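Local atomic coordinates of putative ArsC family related protein (Bacteroides fragilis, PDB entry 3GKX), a protein that is of unknown function but belongs to the ArsC family of the thioredoxin clan, whose best-known members reduce arsenate with a cysteine thiol. Residues P12-S15 / T16-K19; K21-L24 / I25-N28. All blocks are in the same frame, centred on the assembly; numbering follows the deposited sequence.

Interaction 1 (P12-S15 / T16-K19)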
ATOM      1  N   PRO B  12     -13.927  -7.539 -19.814  1.00 33.79           N
ATOM      2  CA  PRO B  12     -13.676  -7.218 -21.232  1.00 33.58           C
ATOM      3  C   PRO B  12     -14.392  -5.957 -21.755  1.00 33.72           C
ATOM      4  O   PRO B  12     -13.840  -5.277 -22.631  1.00 33.75           O
ATOM      5  CB  PRO B  12     -14.182  -8.464 -21.980  1.00 33.13           C
ATOM      6  CG  PRO B  12     -14.225  -9.536 -20.992  1.00 33.53           C
ATOM      7  CD  PRO B  12     -14.591  -8.849 -19.684  1.00 34.00           C
ATOM      8  N   ALA B  13     -15.595  -5.663 -21.235  1.00 33.27           N
ATOM      9  CA  ALA B  13     -16.346  -4.458 -21.612  1.00 32.58           C
ATOM     10  C   ALA B  13     -15.748  -3.155 -21.059  1.00 32.07           C
ATOM     11  O   ALA B  13     -16.042  -2.070 -21.561  1.00 31.82           O
ATOM     12  CB  ALA B  13     -17.830  -4.582 -21.212  1.00 32.86           C
ATOM     13  N   CYS B  14     -14.922  -3.271 -20.024  1.00 31.47           N
ATOM     14  CA  CYS B  14     -14.212  -2.129 -19.425  1.00 30.99           C
ATOM     15  C   CYS B  14     -13.097  -1.551 -20.316  1.00 30.14           C
ATOM     16  O   CYS B  14     -12.346  -2.290 -20.975  1.00 30.19           O
ATOM     17  CB  CYS B  14     -13.682  -2.510 -18.031  1.00 31.28           C
ATOM     18  SG  CYS B  14     -12.462  -1.404 -17.267  1.00 32.51           S
ATOM     19  N   SER B  15     -13.013  -0.223 -20.303  1.00 29.18           N
ATOM     20  CA  SER B  15     -12.179   0.592 -21.193  1.00 28.35           C
ATOM     21  C   SER B  15     -10.703   0.653 -20.784  1.00 28.31           C
ATOM     22  O   SER B  15      -9.816   0.796 -21.634  1.00 28.11           O
ATOM     23  CB  SER B  15     -12.769   2.010 -21.248  1.00 28.22           C
ATOM     24  OG  SER B  15     -11.762   3.004 -21.184  1.00 26.87           O
ATOM     25  N   THR B  16     -10.460   0.586 -19.476  1.00 28.25           N
ATOM     26  CA  THR B  16      -9.105   0.557 -18.924  1.00 28.81           C
ATOM     27  C   THR B  16      -8.510  -0.828 -19.203  1.00 29.20           C
ATOM     28  O   THR B  16      -7.329  -0.943 -19.533  1.00 29.44           O
ATOM     29  CB  THR B  16      -9.085   0.893 -17.394  1.00 28.52           C
ATOM     30  OG1 THR B  16      -9.615   2.212 -17.184  1.00 29.17           O
ATOM     31  CG2 THR B  16      -7.683   0.851 -16.828  1.00 28.02           C
ATOM     32  N   CYS B  17      -9.346  -1.862 -19.129  1.00 29.75           N
ATOM     33  CA  CYS B  17      -8.901  -3.240 -19.375  1.00 30.20           C
ATOM     34  C   CYS B  17      -8.361  -3.408 -20.786  1.00 30.23           C
ATOM     35  O   CYS B  17      -7.212  -3.820 -20.976  1.00 30.34           O
ATOM     36  CB  CYS B  17     -10.031  -4.221 -19.091  1.00 29.72           C
ATOM     37  SG  CYS B  17     -10.238  -4.416 -17.314  1.00 32.09           S
ATOM     38  N   GLN B  18      -9.184  -3.043 -21.768  1.00 30.30           N
ATOM     39  CA  GLN B  18      -8.810  -3.094 -23.178  1.00 29.30           C
ATOM     40  C   GLN B  18      -7.448  -2.448 -23.420  1.00 28.80           C
ATOM     41  O   GLN B  18      -6.585  -3.039 -24.076  1.00 28.28           O
ATOM     42  CB  GLN B  18      -9.885  -2.392 -23.993  1.00 29.28           C
ATOM     43  CG  GLN B  18     -11.285  -2.797 -23.558  1.00 29.93           C
ATOM     44  CD  GLN B  18     -12.381  -1.999 -24.223  1.00 30.39           C
ATOM     45  OE1 GLN B  18     -12.354  -0.763 -24.249  1.00 29.38           O
ATOM     46  NE2 GLN B  18     -13.371  -2.705 -24.755  1.00 30.98           N
ATOM     47  N   LYS B  19      -7.266  -1.244 -22.869  1.00 28.61           N
ATOM     48  CA  LYS B  19      -5.993  -0.520 -22.937  1.00 28.80           C
ATOM     49  C   LYS B  19      -4.837  -1.386 -22.384  1.00 28.89           C
ATOM     50  O   LYS B  19      -3.818  -1.559 -23.048  1.00 29.40           O
ATOM     51  CB  LYS B  19      -6.096   0.829 -22.192  1.00 28.89           C
ATOM     52  CG  LYS B  19      -6.832   1.944 -22.964  1.00 30.11           C
ATOM     53  CD  LYS B  19      -7.322   3.052 -22.024  1.00 30.54           C
ATOM     54  CE  LYS B  19      -7.297   4.416 -22.677  1.00 30.67           C
ATOM     55  NZ  LYS B  19      -6.013   5.165 -22.503  1.00 30.92           N
TER
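The side-chain amide of Q18 lies against the turn that opens its helix, so that one face looks onto P12, C14 and S15. C14 O stands over that face near CD, although its closeness to the Q18 chain in the model makes its exact place doubtful. At the nitrogen end, Q18 NE2 gives a weak hydrogen bond to P12 O (3.4 Å), which sits well out of the amide plane on the same side; at the oxygen end, Q18 OE1 rests 3.3 Å from S15 CA. CG turned back beside the backbone N (chi1 -45°) and an extended chain beyond it carry the amide toward the start of the helix.

C14 illustrates the N-cap played by a thiol. With SG anti to its own backbone N (chi1 166°), the sulfur swings round to accept a weak, long bond from C17 N (3.7 Å to C14 SG). C17 SG, lying beside its own backbone N, comes within 3.7 Å of C14 SG, far beyond disulfide length: two separate thiols touching side by side. Farther round, K19 N bonds weakly to S15 O (3.5 Å), and K19 CD lies 3.4 Å from that same oxygen.

Two cysteines so spaced at a helix start match the CxxC pattern of thioredoxin-type folds, consistent with a thiol-based site, though no such role is established here. R98 touches both cysteines, P99 packs on C17 and F111 on T16, so this loop after strand 7-10 and the first turn of helix 15-26 meet the chain just before strand 100-102 and that following strand 107-109.

Interaction 2 (K21-L24 / I25-N28)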
ATOM      1  N   LYS B  21      -4.664  -4.638 -21.845  1.00 26.08           N
ATOM      2  CA  LYS B  21      -4.512  -5.817 -22.637  1.00 25.29           C
ATOM      3  C   LYS B  21      -3.737  -5.424 -23.913  1.00 24.99           C
ATOM      4  O   LYS B  21      -2.756  -6.085 -24.258  1.00 24.32           O
ATOM      5  CB  LYS B  21      -5.886  -6.399 -22.952  1.00 25.50           C
ATOM      6  CG  LYS B  21      -5.901  -7.430 -24.093  1.00 27.15           C
ATOM      7  CD  LYS B  21      -7.192  -7.295 -24.898  1.00 31.76           C
ATOM      8  CE  LYS B  21      -7.312  -8.341 -26.006  1.00 33.71           C
ATOM      9  NZ  LYS B  21      -7.859  -9.615 -25.440  1.00 36.67           N
ATOM     10  N   LYS B  22      -4.158  -4.341 -24.589  1.00 23.88           N
ATOM     11  CA  LYS B  22      -3.387  -3.812 -25.725  1.00 23.68           C
ATOM     12  C   LYS B  22      -1.894  -3.633 -25.383  1.00 23.37           C
ATOM     13  O   LYS B  22      -1.033  -4.104 -26.121  1.00 22.55           O
ATOM     14  CB  LYS B  22      -3.994  -2.508 -26.301  1.00 23.64           C
ATOM     15  CG  LYS B  22      -5.216  -2.690 -27.193  1.00 23.56           C
ATOM     16  CD  LYS B  22      -5.761  -1.325 -27.615  1.00 23.68           C
ATOM     17  CE  LYS B  22      -7.267  -1.319 -27.694  1.00 24.03           C
ATOM     18  NZ  LYS B  22      -7.874  -0.043 -27.167  1.00 23.47           N
ATOM     19  N   TRP B  23      -1.606  -2.991 -24.246  1.00 23.77           N
ATOM     20  CA  TRP B  23      -0.239  -2.854 -23.741  1.00 24.53           C
ATOM     21  C   TRP B  23       0.508  -4.183 -23.513  1.00 25.15           C
ATOM     22  O   TRP B  23       1.666  -4.313 -23.923  1.00 25.88           O
ATOM     23  CB  TRP B  23      -0.209  -1.983 -22.474  1.00 25.13           C
ATOM     24  CG  TRP B  23       1.176  -1.612 -22.008  1.00 25.10           C
ATOM     25  CD1 TRP B  23       1.832  -0.460 -22.262  1.00 23.96           C
ATOM     26  CD2 TRP B  23       2.063  -2.417 -21.213  1.00 24.72           C
ATOM     27  NE1 TRP B  23       3.080  -0.483 -21.687  1.00 24.41           N
ATOM     28  CE2 TRP B  23       3.249  -1.676 -21.037  1.00 25.35           C
ATOM     29  CE3 TRP B  23       1.984  -3.703 -20.671  1.00 25.38           C
ATOM     30  CZ2 TRP B  23       4.339  -2.161 -20.302  1.00 26.87           C
ATOM     31  CZ3 TRP B  23       3.074  -4.200 -19.951  1.00 25.16           C
ATOM     32  CH2 TRP B  23       4.230  -3.431 -19.769  1.00 26.01           C
ATOM     33  N   LEU B  24      -0.121  -5.175 -22.877  1.00 25.21           N
ATOM     34  CA  LEU B  24       0.563  -6.477 -22.700  1.00 24.54           C
ATOM     35  C   LEU B  24       0.973  -7.113 -24.033  1.00 24.07           C
ATOM     36  O   LEU B  24       2.040  -7.716 -24.127  1.00 24.49           O
ATOM     37  CB  LEU B  24      -0.297  -7.494 -21.945  1.00 24.30           C
ATOM     38  CG  LEU B  24      -0.627  -7.340 -20.466  1.00 24.23           C
ATOM     39  CD1 LEU B  24      -1.723  -8.359 -20.170  1.00 22.77           C
ATOM     40  CD2 LEU B  24       0.629  -7.522 -19.603  1.00 21.39           C
ATOM     41  N   ILE B  25       0.113  -7.034 -25.040  1.00 23.69           N
ATOM     42  CA  ILE B  25       0.444  -7.647 -26.333  1.00 24.73           C
ATOM     43  C   ILE B  25       1.513  -6.830 -27.066  1.00 25.37           C
ATOM     44  O   ILE B  25       2.520  -7.382 -27.533  1.00 24.64           O
ATOM     45  CB  ILE B  25      -0.786  -7.889 -27.226  1.00 24.40           C
ATOM     46  CG1 ILE B  25      -1.834  -8.739 -26.468  1.00 24.31           C
ATOM     47  CG2 ILE B  25      -0.351  -8.571 -28.483  1.00 23.76           C
ATOM     48  CD1 ILE B  25      -3.229  -8.754 -27.117  1.00 24.18           C
ATOM     49  N   GLU B  26       1.297  -5.513 -27.140  1.00 26.69           N
ATOM     50  CA  GLU B  26       2.308  -4.588 -27.662  1.00 28.18           C
ATOM     51  C   GLU B  26       3.678  -4.903 -27.038  1.00 28.85           C
ATOM     52  O   GLU B  26       4.666  -4.975 -27.743  1.00 29.39           O
ATOM     53  CB  GLU B  26       1.899  -3.139 -27.383  1.00 28.42           C
ATOM     54  CG  GLU B  26       2.783  -2.065 -27.982  1.00 28.05           C
ATOM     55  CD  GLU B  26       2.465  -0.687 -27.411  1.00 29.84           C
ATOM     56  OE1 GLU B  26       2.882  -0.383 -26.260  1.00 29.66           O
ATOM     57  OE2 GLU B  26       1.793   0.099 -28.114  1.00 30.04           O
ATOM     58  N   ASN B  27       3.729  -5.131 -25.728  1.00 29.45           N
ATOM     59  CA  ASN B  27       5.016  -5.372 -25.073  1.00 30.08           C
ATOM     60  C   ASN B  27       5.523  -6.816 -25.029  1.00 30.27           C
ATOM     61  O   ASN B  27       6.531  -7.105 -24.373  1.00 30.19           O
ATOM     62  CB  ASN B  27       5.077  -4.681 -23.706  1.00 30.06           C
ATOM     63  CG  ASN B  27       5.145  -3.172 -23.846  1.00 30.60           C
ATOM     64  OD1 ASN B  27       6.234  -2.594 -23.954  1.00 31.63           O
ATOM     65  ND2 ASN B  27       3.979  -2.534 -23.928  1.00 31.07           N
ATOM     66  N   ASN B  28       4.837  -7.693 -25.768  1.00 30.14           N
ATOM     67  CA  ASN B  28       5.189  -9.111 -25.900  1.00 29.82           C
ATOM     68  C   ASN B  28       5.091  -9.921 -24.614  1.00 29.26           C
ATOM     69  O   ASN B  28       5.762 -10.928 -24.481  1.00 28.66           O
ATOM     70  CB  ASN B  28       6.571  -9.259 -26.511  1.00 29.44           C
ATOM     71  CG  ASN B  28       6.607  -8.782 -27.917  1.00 31.18           C
ATOM     72  OD1 ASN B  28       7.292  -7.806 -28.238  1.00 31.78           O
ATOM     73  ND2 ASN B  28       5.846  -9.445 -28.783  1.00 31.55           N
TER
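A Schellman motif closes helix 15-26, the helix of the beta-alpha-beta unit formed with strands 7-10 and 32-35. N28, with positive phi, is its C-prime residue: N28 N bonds back to I25 O (2.9 Å), and the amide of the next residue reaches L24 O. Just before this turn, ordinary helical bonds persist, I25 N to K21 O and E26 N to K22 O.

The polar focus is W23 O, which takes two hydrogen bonds from N27, from opposite faces of the carbonyl plane. One comes from the backbone N27 N; the other runs from N27 ND2 to W23 O (2.9 Å), nearly straight at 167°, with that oxygen almost in the amide plane of N27. This second bond holds the amide over one face of the indole, N27 ND2 lying 3.1 Å from W23 CE2, the two planes 30° apart and stacked. N27 ND2 also makes a weak, bent bond to E26 OE1, which can add little. On the side facing strand 7-10, L24 and K21 touch F8 and also Y31, while the W23 ring meets F111.

W23 CG lies anti to the backbone N (chi1 -171°), which slants the indole toward the C-terminal end of the helix; there N27 CB makes a CH-pi contact 4.1 Å from the centroid of the six-membered ring of W23.

Overall arrangement
Interactions 1 and 2 treat the two ends of a single element, helix 15-26, and together illustrate how the two ends of a helix are closed differently: at the start by a weak bond to a thiol, at the end by backbone bonds of a Schellman turn, with an asparagine amide bonding alongside. Their centres lie about 13 Å apart, on the same side of the chain's centre. F111 ties the two together, touching T16 in the first and the W23 ring in the second. The possible CxxC site belongs to interaction 1; from interaction 2, K21 approaches those cysteines without touching them, while the Schellman turn leads the chain on toward strand 32-35.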